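Local coordinates for 2-polyprenyl-6-methoxyphenol hydroxylase-like FAD-dependent oxidoreductase (Streptomyces sp. NRRL 11266, PDB 6UI5), which belongs to the flavin-dependent oxidoreductases related to aromatic-ring hydroxylases and binds flavin-adenine dinucleotide in a Rossmann-type domain, at residues Ala41-Ile46 with Val95-Leu100; Thr67-Glu72 with Arg89-Met94; Val181-Ile186 with Ala210-Asp215. All blocks are in the same frame, centred on the assembly; numbering follows the deposited sequence.

Interaction 1. Residues Ala41-Ile46 with Val95-Leu100. With FAD (flavin-adenine dinucleotide), chain C.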
loop_
_atom_site.group_PDB
_atom_site.type_symbol
_atom_site.label_atom_id
_atom_site.label_comp_id
_atom_site.label_asym_id
_atom_site.label_seq_id
_atom_site.Cartn_x
_atom_site.Cartn_y
_atom_site.Cartn_z
ATOM N N ALA A 41 6.075 -31.928 -9.007
ATOM C CA ALA A 41 5.412 -30.786 -9.631
ATOM C C ALA A 41 4.248 -30.401 -8.728
ATOM O O ALA A 41 3.108 -30.857 -8.931
ATOM C CB ALA A 41 4.948 -31.128 -11.047
ATOM N N PRO A 42 4.482 -29.535 -7.738
ATOM C CA PRO A 42 3.471 -29.322 -6.683
ATOM C C PRO A 42 2.262 -28.492 -7.093
ATOM O O PRO A 42 1.200 -28.656 -6.474
ATOM C CB PRO A 42 4.270 -28.585 -5.601
ATOM C CG PRO A 42 5.253 -27.779 -6.391
ATOM C CD PRO A 42 5.689 -28.722 -7.518
ATOM N N ALA A 43 2.394 -27.581 -8.066
ATOM C CA ALA A 43 1.353 -26.587 -8.327
ATOM C C ALA A 43 0.008 -27.241 -8.623
ATOM O O ALA A 43 -0.087 -28.180 -9.422
ATOM C CB ALA A 43 1.740 -25.688 -9.505
ATOM N N MET A 44 -1.040 -26.715 -7.992
ATOM C CA MET A 44 -2.390 -27.211 -8.196
ATOM C C MET A 44 -3.278 -26.249 -8.973
ATOM O O MET A 44 -4.461 -26.543 -9.173
ATOM C CB MET A 44 -3.043 -27.523 -6.851
ATOM C CG MET A 44 -2.317 -28.590 -6.051
ATOM S SD MET A 44 -3.386 -29.248 -4.753
ATOM C CE MET A 44 -4.189 -27.722 -4.217
ATOM N N ALA A 45 -2.748 -25.123 -9.434
ATOM C CA ALA A 45 -3.591 -24.044 -9.922
ATOM C C ALA A 45 -2.945 -23.382 -11.126
ATOM O O ALA A 45 -1.726 -23.396 -11.309
ATOM C CB ALA A 45 -3.851 -22.983 -8.840
ATOM N N ILE A 46 -3.801 -22.781 -11.933
ATOM C CA ILE A 46 -3.425 -22.051 -13.134
ATOM C C ILE A 46 -4.319 -20.831 -13.148
ATOM O O ILE A 46 -5.548 -20.974 -13.064
ATOM C CB ILE A 46 -3.643 -22.894 -14.399
ATOM C CG1 ILE A 46 -2.701 -24.091 -14.408
ATOM C CG2 ILE A 46 -3.504 -22.054 -15.635
ATOM C CD1 ILE A 46 -1.408 -23.837 -15.098
ATOM N N VAL A 95 -5.725 -26.946 -12.080
ATOM C CA VAL A 95 -5.011 -27.836 -12.978
ATOM C C VAL A 95 -3.718 -28.229 -12.291
ATOM O O VAL A 95 -3.062 -27.400 -11.655
ATOM C CB VAL A 95 -4.720 -27.194 -14.346
ATOM C CG1 VAL A 95 -4.131 -28.236 -15.273
ATOM C CG2 VAL A 95 -5.999 -26.592 -14.948
ATOM N N LEU A 96 -3.360 -29.493 -12.401
ATOM C CA LEU A 96 -2.208 -30.002 -11.694
ATOM C C LEU A 96 -0.978 -29.809 -12.564
ATOM O O LEU A 96 -0.994 -30.144 -13.755
ATOM C CB LEU A 96 -2.417 -31.469 -11.329
ATOM C CG LEU A 96 -3.745 -31.676 -10.573
ATOM C CD1 LEU A 96 -4.996 -31.843 -11.492
ATOM C CD2 LEU A 96 -3.668 -32.800 -9.533
ATOM N N GLN A 97 0.065 -29.222 -11.978
ATOM C CA GLN A 97 1.313 -28.964 -12.682
ATOM C C GLN A 97 1.766 -30.139 -13.545
ATOM O O GLN A 97 2.144 -29.939 -14.701
ATOM C CB GLN A 97 2.408 -28.586 -11.689
ATOM C CG GLN A 97 3.659 -28.036 -12.352
ATOM C CD GLN A 97 4.683 -27.549 -11.355
ATOM O OE1 GLN A 97 4.353 -27.264 -10.198
ATOM N NE2 GLN A 97 5.947 -27.481 -11.789
ATOM N N SER A 98 1.722 -31.370 -13.026
ATOM C CA SER A 98 2.215 -32.465 -13.844
ATOM C C SER A 98 1.326 -32.686 -15.058
ATOM O O SER A 98 1.816 -33.127 -16.109
ATOM C CB SER A 98 2.334 -33.752 -13.019
ATOM O OG SER A 98 1.059 -34.232 -12.631
ATOM N N ARG A 99 0.019 -32.418 -14.932
ATOM C CA ARG A 99 -0.869 -32.524 -16.093
ATOM C C ARG A 99 -0.519 -31.477 -17.145
ATOM O O ARG A 99 -0.525 -31.768 -18.352
ATOM C CB ARG A 99 -2.335 -32.399 -15.672
ATOM C CG ARG A 99 -2.905 -33.657 -15.005
ATOM C CD ARG A 99 -4.355 -33.484 -14.530
ATOM N NE ARG A 99 -5.340 -33.838 -15.554
ATOM C CZ ARG A 99 -6.202 -32.987 -16.116
ATOM N NH1 ARG A 99 -6.223 -31.704 -15.761
ATOM N NH2 ARG A 99 -7.056 -33.424 -17.032
ATOM N N LEU A 100 -0.180 -30.261 -16.705
ATOM C CA LEU A 100 0.274 -29.229 -17.631
ATOM C C LEU A 100 1.577 -29.618 -18.310
ATOM O O LEU A 100 1.723 -29.466 -19.533
ATOM C CB LEU A 100 0.452 -27.917 -16.895
ATOM C CG LEU A 100 1.275 -26.911 -17.684
ATOM C CD1 LEU A 100 0.421 -26.351 -18.796
ATOM C CD2 LEU A 100 1.737 -25.823 -16.753
HETATM P PA FAD C . 11.809 -25.427 -12.596
HETATM O O1A FAD C . 10.376 -25.849 -12.358
HETATM O O2A FAD C . 12.532 -25.408 -11.260
HETATM O O5B FAD C . 12.514 -26.350 -13.778
HETATM C C5B FAD C . 13.908 -26.241 -14.023
HETATM C C4B FAD C . 14.391 -27.564 -14.703
HETATM O O4B FAD C . 15.636 -27.511 -15.108
HETATM C C3B FAD C . 14.351 -28.724 -13.680
HETATM O O3B FAD C . 13.886 -29.837 -14.310
HETATM C C2B FAD C . 15.826 -28.908 -13.269
HETATM O O2B FAD C . 15.966 -30.264 -12.676
HETATM C C1B FAD C . 16.422 -28.790 -14.424
HETATM N N9A FAD C . 17.816 -28.395 -14.392
HETATM C C8A FAD C . 18.407 -27.564 -13.504
HETATM N N7A FAD C . 19.695 -27.407 -13.876
HETATM C C5A FAD C . 19.890 -28.126 -15.007
HETATM C C6A FAD C . 21.003 -28.324 -15.816
HETATM N N6A FAD C . 22.400 -27.920 -15.875
HETATM N N1A FAD C . 20.927 -29.107 -16.895
HETATM C C2A FAD C . 19.760 -29.706 -17.218
HETATM N N3A FAD C . 18.664 -29.500 -16.432
HETATM C C4A FAD C . 18.728 -28.719 -15.332
HETATM N N1 FAD C . 3.725 -22.620 -8.860
HETATM C C2 FAD C . 2.299 -22.198 -8.982
HETATM O O2 FAD C . 1.876 -21.723 -9.985
HETATM N N3 FAD C . 1.393 -22.387 -7.813
HETATM C C4 FAD C . 1.921 -22.980 -6.583
HETATM O O4 FAD C . 1.227 -23.145 -5.637
HETATM C C4X FAD C . 3.369 -23.392 -6.494
HETATM N N5 FAD C . 3.829 -23.964 -5.250
HETATM C C5X FAD C . 5.253 -24.367 -5.128
HETATM C C6 FAD C . 5.688 -24.914 -3.919
HETATM C C7 FAD C . 7.013 -25.307 -3.776
HETATM C C7M FAD C . 7.191 -25.858 -2.368
HETATM C C8 FAD C . 7.929 -25.168 -4.831
HETATM C C8M FAD C . 9.370 -25.634 -4.582
HETATM C C9 FAD C . 7.495 -24.616 -6.049
HETATM C C9A FAD C . 6.151 -24.204 -6.212
HETATM N N10 FAD C . 5.670 -23.597 -7.511
HETATM C C10 FAD C . 4.266 -23.211 -7.625
HETATM C "C1'" FAD C . 6.620 -23.476 -8.635
HETATM C "C2'" FAD C . 6.874 -22.098 -9.271
HETATM O "O2'" FAD C . 5.885 -21.754 -10.169
HETATM C "C3'" FAD C . 8.138 -22.141 -10.127
HETATM O "O3'" FAD C . 8.456 -20.821 -10.439
HETATM C "C4'" FAD C . 8.011 -22.883 -11.473
HETATM O "O4'" FAD C . 7.650 -24.230 -11.357
HETATM C "C5'" FAD C . 9.432 -22.829 -12.048
HETATM O "O5'" FAD C . 9.430 -23.086 -13.424
HETATM P P FAD C . 10.855 -23.198 -14.253
HETATM O O1P FAD C . 10.643 -24.069 -15.469
HETATM O O2P FAD C . 11.483 -21.861 -14.597
HETATM O O3P FAD C . 11.910 -23.884 -13.182
HETATM O O HOH W 1 -0.668 -26.381 -11.614
#
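Q97 grips A43 at both ends of its backbone. Its amide oxygen OE1 takes A43 N in the carbonyl plane at 2.9 Å (N-H...O 158°), while Q97 N gives a nearly straight bond to A43 O at 2.8 Å. The side chain manages this because CG stands anti to the backbone N (chi1 -169°) and the chain stays extended beyond it, running alongside P42. A41 CB lies 3.6 Å from Q97 CG, closing in on the same aliphatic stem. Held this way, the loop offers two carbons to one face of the flavin rings: P42 CG sits over FAD C5X at 3.6 Å, and A43 CB over FAD C2 at the same distance of 3.6 Å.

Further out, Q97 NE2 is tied to E101 OE1 one turn along the helix, consistent with the amide orientation that A43 N requires. L96 is the N-cap residue of helix 97-110. A water hydrogen-bonded to V95 O (2.6 Å) and to A45 O lies between the two segments. I46 CG1 packs on V95 CB at 3.7 Å. I46 and L100 both reach L297 of helix 295-316 and also touch helix 48-55, while M44 turns to L208 of strand 206-211.

Interaction 2. Residues Thr67-Glu72 with Arg89-Met94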
loop_
_atom_site.group_PDB
_atom_site.type_symbol
_atom_site.label_atom_id
_atom_site.label_comp_id
_atom_site.label_asym_id
_atom_site.label_seq_id
_atom_site.Cartn_x
_atom_site.Cartn_y
_atom_site.Cartn_z
ATOM N N THR A 67 -12.110 -29.945 -14.135
ATOM C CA THR A 67 -11.380 -29.345 -13.028
ATOM C C THR A 67 -12.197 -28.222 -12.410
ATOM O O THR A 67 -12.966 -27.539 -13.090
ATOM C CB THR A 67 -10.028 -28.803 -13.488
ATOM O OG1 THR A 67 -10.239 -27.741 -14.426
ATOM C CG2 THR A 67 -9.181 -29.913 -14.127
ATOM N N VAL A 68 -12.022 -28.037 -11.105
ATOM C CA VAL A 68 -12.837 -27.082 -10.359
ATOM C C VAL A 68 -12.338 -25.659 -10.599
ATOM O O VAL A 68 -11.164 -25.425 -10.909
ATOM C CB VAL A 68 -12.846 -27.438 -8.854
ATOM C CG1 VAL A 68 -13.790 -28.600 -8.592
ATOM C CG2 VAL A 68 -11.459 -27.804 -8.378
ATOM N N THR A 69 -13.235 -24.692 -10.461
ATOM C CA THR A 69 -12.844 -23.289 -10.434
ATOM C C THR A 69 -13.204 -22.711 -9.077
ATOM O O THR A 69 -14.175 -23.126 -8.446
ATOM C CB THR A 69 -13.538 -22.445 -11.522
ATOM O OG1 THR A 69 -14.910 -22.225 -11.156
ATOM C CG2 THR A 69 -13.481 -23.139 -12.870
ATOM N N PHE A 70 -12.408 -21.755 -8.625
ATOM C CA PHE A 70 -12.945 -20.940 -7.554
ATOM C C PHE A 70 -12.708 -19.487 -7.920
ATOM O O PHE A 70 -11.649 -19.151 -8.465
ATOM C CB PHE A 70 -12.340 -21.264 -6.192
ATOM C CG PHE A 70 -10.963 -20.751 -5.997
ATOM C CD1 PHE A 70 -9.897 -21.316 -6.668
ATOM C CD2 PHE A 70 -10.727 -19.720 -5.095
ATOM C CE1 PHE A 70 -8.619 -20.857 -6.456
ATOM C CE2 PHE A 70 -9.450 -19.247 -4.880
ATOM C CZ PHE A 70 -8.392 -19.815 -5.561
ATOM N N PRO A 71 -13.694 -18.624 -7.680
ATOM C CA PRO A 71 -13.750 -17.349 -8.399
ATOM C C PRO A 71 -13.376 -16.173 -7.527
ATOM O O PRO A 71 -13.827 -15.040 -7.747
ATOM C CB PRO A 71 -15.215 -17.281 -8.837
ATOM C CG PRO A 71 -15.969 -18.110 -7.762
ATOM C CD PRO A 71 -14.928 -18.840 -6.912
ATOM N N GLU A 72 -12.534 -16.431 -6.539
ATOM C CA GLU A 72 -12.023 -15.383 -5.684
ATOM C C GLU A 72 -10.521 -15.254 -5.871
ATOM O O GLU A 72 -9.788 -16.247 -5.834
ATOM C CB GLU A 72 -12.413 -15.658 -4.238
ATOM C CG GLU A 72 -13.801 -15.103 -3.964
ATOM C CD GLU A 72 -13.815 -13.575 -3.819
ATOM O OE1 GLU A 72 -13.686 -12.818 -4.811
ATOM O OE2 GLU A 72 -13.930 -13.110 -2.682
ATOM N N ARG A 89 -13.099 -12.417 -18.403
ATOM C CA ARG A 89 -11.982 -13.336 -18.199
ATOM C C ARG A 89 -12.387 -14.579 -17.417
ATOM O O ARG A 89 -13.573 -14.864 -17.253
ATOM C CB ARG A 89 -10.811 -12.648 -17.491
ATOM C CG ARG A 89 -10.659 -11.149 -17.811
ATOM C CD ARG A 89 -9.313 -10.861 -18.416
ATOM N NE ARG A 89 -9.212 -9.481 -18.886
ATOM C CZ ARG A 89 -8.573 -9.092 -19.987
ATOM N NH1 ARG A 89 -7.934 -9.982 -20.774
ATOM N NH2 ARG A 89 -8.576 -7.794 -20.323
ATOM N N GLU A 90 -11.392 -15.298 -16.917
ATOM C CA GLU A 90 -11.607 -16.641 -16.409
ATOM C C GLU A 90 -11.357 -16.718 -14.911
ATOM O O GLU A 90 -10.492 -16.016 -14.380
ATOM C CB GLU A 90 -10.673 -17.643 -17.093
ATOM C CG GLU A 90 -11.032 -18.009 -18.485
ATOM C CD GLU A 90 -9.979 -18.900 -19.106
ATOM O OE1 GLU A 90 -8.931 -18.359 -19.526
ATOM O OE2 GLU A 90 -10.194 -20.133 -19.159
ATOM N N PRO A 91 -12.080 -17.583 -14.212
ATOM C CA PRO A 91 -11.640 -18.001 -12.877
ATOM C C PRO A 91 -10.349 -18.794 -12.968
ATOM O O PRO A 91 -10.055 -19.422 -13.988
ATOM C CB PRO A 91 -12.790 -18.886 -12.392
ATOM C CG PRO A 91 -13.375 -19.463 -13.691
ATOM C CD PRO A 91 -13.273 -18.322 -14.673
ATOM N N THR A 92 -9.575 -18.772 -11.881
ATOM C CA THR A 92 -8.484 -19.735 -11.737
ATOM C C THR A 92 -9.031 -21.152 -11.799
ATOM O O THR A 92 -10.019 -21.476 -11.132
ATOM C CB THR A 92 -7.744 -19.523 -10.421
ATOM O OG1 THR A 92 -6.890 -18.388 -10.529
ATOM C CG2 THR A 92 -6.880 -20.706 -10.101
ATOM N N HIS A 93 -8.399 -21.990 -12.620
ATOM C CA HIS A 93 -8.766 -23.395 -12.716
ATOM C C HIS A 93 -7.754 -24.276 -11.975
ATOM O O HIS A 93 -6.551 -23.993 -11.956
ATOM C CB HIS A 93 -8.870 -23.832 -14.176
ATOM C CG HIS A 93 -10.123 -23.382 -14.863
ATOM N ND1 HIS A 93 -10.423 -22.053 -15.071
ATOM C CD2 HIS A 93 -11.132 -24.090 -15.427
ATOM C CE1 HIS A 93 -11.573 -21.962 -15.718
ATOM N NE2 HIS A 93 -12.023 -23.183 -15.943
ATOM N N MET A 94 -8.244 -25.358 -11.373
ATOM C CA MET A 94 -7.407 -26.213 -10.526
ATOM C C MET A 94 -6.806 -27.307 -11.400
ATOM O O MET A 94 -7.305 -28.427 -11.494
ATOM C CB MET A 94 -8.224 -26.771 -9.372
ATOM C CG MET A 94 -8.842 -25.676 -8.493
ATOM S SD MET A 94 -7.796 -24.948 -7.215
ATOM C CE MET A 94 -7.218 -23.462 -8.004
#
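T69 and H93 stand side by side, pointing the same way, with the methyl CG2 of T69 over one face of the imidazole. That methyl lies 3.5 Å from the centroid of the H93 ring and only 15° off its normal, a CH-pi contact shifted somewhat toward the NE2 rim. A bond within its own segment helps to hold the ring's rotation: H93 ND1 donates to P91 O at 2.9 Å, coming in above the carbonyl plane. T67 OG1 approaches the same ring at its edge, in plane, although its hydrogen bond goes to R64 O. P91, two residues before H93, crosses T69 obliquely, its CG 3.7 Å from T69 CB.

F70 and M94 meet differently, crossing at about a right angle. The M94 chain bends at chi2 (-83°) and chi3, which carries CE to the edge of the phenyl ring, 3.3 Å from F70 CE1. M94 SD stays oblique to that ring, in a Met-aromatic contact. Nearer the backbone, M94 CG meets V68 CG2 at 3.4 Å.

Between these groups M94 N donates to V68 O at 3.0 Å; F70 N to T92 O, at 3.5 Å, is weak. T69 and H93 thus form a non-hydrogen-bonded antiparallel pair. The arrangement is that of a lightly bonded edge strand: 92-93 borders the small antiparallel sheet in which 69-75 is the middle strand, next to 78-80.

Interaction 3. Residues Val181-Ile186 with Ala210-Asp215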
loop_
_atom_site.group_PDB
_atom_site.type_symbol
_atom_site.label_atom_id
_atom_site.label_comp_id
_atom_site.label_asym_id
_atom_site.label_seq_id
_atom_site.Cartn_x
_atom_site.Cartn_y
_atom_site.Cartn_z
ATOM N N VAL A 181 6.467 -30.165 1.037
ATOM C CA VAL A 181 5.403 -30.287 0.054
ATOM C C VAL A 181 5.571 -31.652 -0.595
ATOM O O VAL A 181 6.632 -32.264 -0.512
ATOM C CB VAL A 181 5.472 -29.141 -0.990
ATOM C CG1 VAL A 181 6.762 -29.241 -1.787
ATOM C CG2 VAL A 181 4.262 -29.145 -1.926
ATOM N N GLY A 182 4.505 -32.136 -1.220
ATOM C CA GLY A 182 4.520 -33.389 -1.942
ATOM C C GLY A 182 3.201 -34.103 -1.739
ATOM O O GLY A 182 2.237 -33.521 -1.250
ATOM N N ASP A 183 3.181 -35.388 -2.121
ATOM C CA ASP A 183 1.987 -36.227 -2.040
ATOM C C ASP A 183 2.225 -37.430 -1.129
ATOM O O ASP A 183 3.064 -38.293 -1.420
ATOM C CB ASP A 183 1.539 -36.693 -3.420
ATOM C CG ASP A 183 1.549 -35.553 -4.455
ATOM O OD1 ASP A 183 0.556 -34.793 -4.484
ATOM O OD2 ASP A 183 2.502 -35.447 -5.261
ATOM N N VAL A 184 1.490 -37.489 -0.041
ATOM C CA VAL A 184 1.414 -38.680 0.791
ATOM C C VAL A 184 0.314 -39.583 0.255
ATOM O O VAL A 184 -0.684 -39.119 -0.296
ATOM C CB VAL A 184 1.160 -38.313 2.272
ATOM C CG1 VAL A 184 2.201 -37.332 2.764
ATOM C CG2 VAL A 184 -0.260 -37.763 2.444
ATOM N N ALA A 185 0.496 -40.890 0.397
ATOM C CA ALA A 185 -0.654 -41.773 0.361
ATOM C C ALA A 185 -1.209 -41.906 1.765
ATOM O O ALA A 185 -0.470 -41.946 2.749
ATOM C CB ALA A 185 -0.329 -43.147 -0.203
ATOM N N ILE A 186 -2.529 -41.944 1.843
ATOM C CA ILE A 186 -3.228 -41.760 3.099
ATOM C C ILE A 186 -4.697 -41.918 2.760
ATOM O O ILE A 186 -5.151 -41.462 1.702
ATOM C CB ILE A 186 -2.888 -40.389 3.733
ATOM C CG1 ILE A 186 -3.231 -40.378 5.212
ATOM C CG2 ILE A 186 -3.596 -39.253 3.031
ATOM C CD1 ILE A 186 -2.705 -41.567 5.868
ATOM N N ALA A 210 -4.796 -31.033 0.514
ATOM C CA ALA A 210 -5.695 -31.148 -0.633
ATOM C C ALA A 210 -5.589 -32.551 -1.210
ATOM O O ALA A 210 -4.483 -32.978 -1.602
ATOM C CB ALA A 210 -5.366 -30.107 -1.703
ATOM N N PRO A 211 -6.679 -33.295 -1.294
ATOM C CA PRO A 211 -6.602 -34.654 -1.825
ATOM C C PRO A 211 -6.774 -34.672 -3.333
ATOM O O PRO A 211 -7.439 -33.823 -3.923
ATOM C CB PRO A 211 -7.767 -35.365 -1.120
ATOM C CG PRO A 211 -8.253 -34.383 -0.049
ATOM C CD PRO A 211 -7.959 -33.047 -0.630
ATOM N N LEU A 212 -6.141 -35.665 -3.956
ATOM C CA LEU A 212 -6.185 -35.813 -5.405
ATOM C C LEU A 212 -7.146 -36.933 -5.788
ATOM O O LEU A 212 -8.183 -36.688 -6.412
ATOM C CB LEU A 212 -4.785 -36.087 -5.963
ATOM C CG LEU A 212 -3.761 -34.945 -5.949
ATOM C CD1 LEU A 212 -3.171 -34.777 -4.577
ATOM C CD2 LEU A 212 -2.659 -35.198 -6.965
ATOM N N SER A 213 -6.790 -38.156 -5.437
ATOM C CA SER A 213 -7.657 -39.319 -5.463
ATOM C C SER A 213 -8.002 -39.687 -4.024
ATOM O O SER A 213 -7.435 -39.127 -3.080
ATOM C CB SER A 213 -6.960 -40.482 -6.183
ATOM O OG SER A 213 -5.817 -40.926 -5.474
ATOM N N PRO A 214 -8.948 -40.609 -3.806
ATOM C CA PRO A 214 -9.322 -40.941 -2.420
ATOM C C PRO A 214 -8.216 -41.603 -1.612
ATOM O O PRO A 214 -8.440 -41.925 -0.439
ATOM C CB PRO A 214 -10.519 -41.887 -2.600
ATOM C CG PRO A 214 -11.064 -41.547 -3.942
ATOM C CD PRO A 214 -9.861 -41.245 -4.772
ATOM N N ASP A 215 -7.030 -41.808 -2.190
ATOM C CA ASP A 215 -5.922 -42.430 -1.482
ATOM C C ASP A 215 -4.667 -41.573 -1.413
ATOM O O ASP A 215 -3.817 -41.828 -0.555
ATOM C CB ASP A 215 -5.561 -43.779 -2.130
ATOM C CG ASP A 215 -6.747 -44.720 -2.216
ATOM O OD1 ASP A 215 -7.644 -44.633 -1.352
ATOM O OD2 ASP A 215 -6.783 -45.547 -3.150
#
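D183 and L212 both set CG anti to the carbonyl carbon, beside the backbone N (chi1 -45° and -71°), and these two torsions bring the carboxylate and the leucine branch together. The side chains cross at about a right angle. L212 CD1 comes to 3.7 Å from D183 OD1 and CD2 is slightly farther, so the forked end of the leucine lies against one carboxylate oxygen. This is a van der Waals contact; the polar partner of D183 OD1 is R218, in a salt bridge through NE. L212 also rests on R218, so the leucine packs against both members of the ion pair.

The polar link between the segments is made by main chain alone. I186 N donates to D215 O at 2.7 Å with an N-H...O angle of 160°, nearly in line with the carbonyl. The same oxygen receives a CA-H...O contact from A185 CA at 3.3 Å, and A185 CB flanks it at 3.7 Å. Together these contacts bring the chain just past the end of strand 176-185 against the last residue before strand 216-225. The I186 side chain itself starts away from D215 and packs on M217.

Past the end of strand 206-211, the residues up to D215 make the short connection to strand 216-225, its antiparallel neighbour. Strand 176-185 lies along the other side of 216-225, with G182 and V184 bonded to V219 and M217, and this explains the 8.7 Å separation of D183 CA and P211 CA. Beyond it, 176-185 pairs with strand 257-271, where V184 touches L261, and V184 also meets L238 and L241 of helix 238-249.

How the interactions relate
All three contacts lie in the FAD-binding part of the chain. Interaction 2 is nested in the loop closed by interaction 1, and interaction 3 follows both along the chain. The centres of interactions 1 and 2 are about 13 Å apart and joined directly: I46 N probably bonds to H93 O, and A45 CB packs on M94 CE. Interaction 3, its centre about 14 Å from that of interaction 1, meets it through L96 on L212, M44 on A210 and P42 on V181. Interactions 2 and 3 do not touch; their nearest atoms are about 8 Å apart. Interaction 1, beside the flavin, therefore joins the small three-stranded sheet to the larger antiparallel sheet, whose V181 also touches FAD.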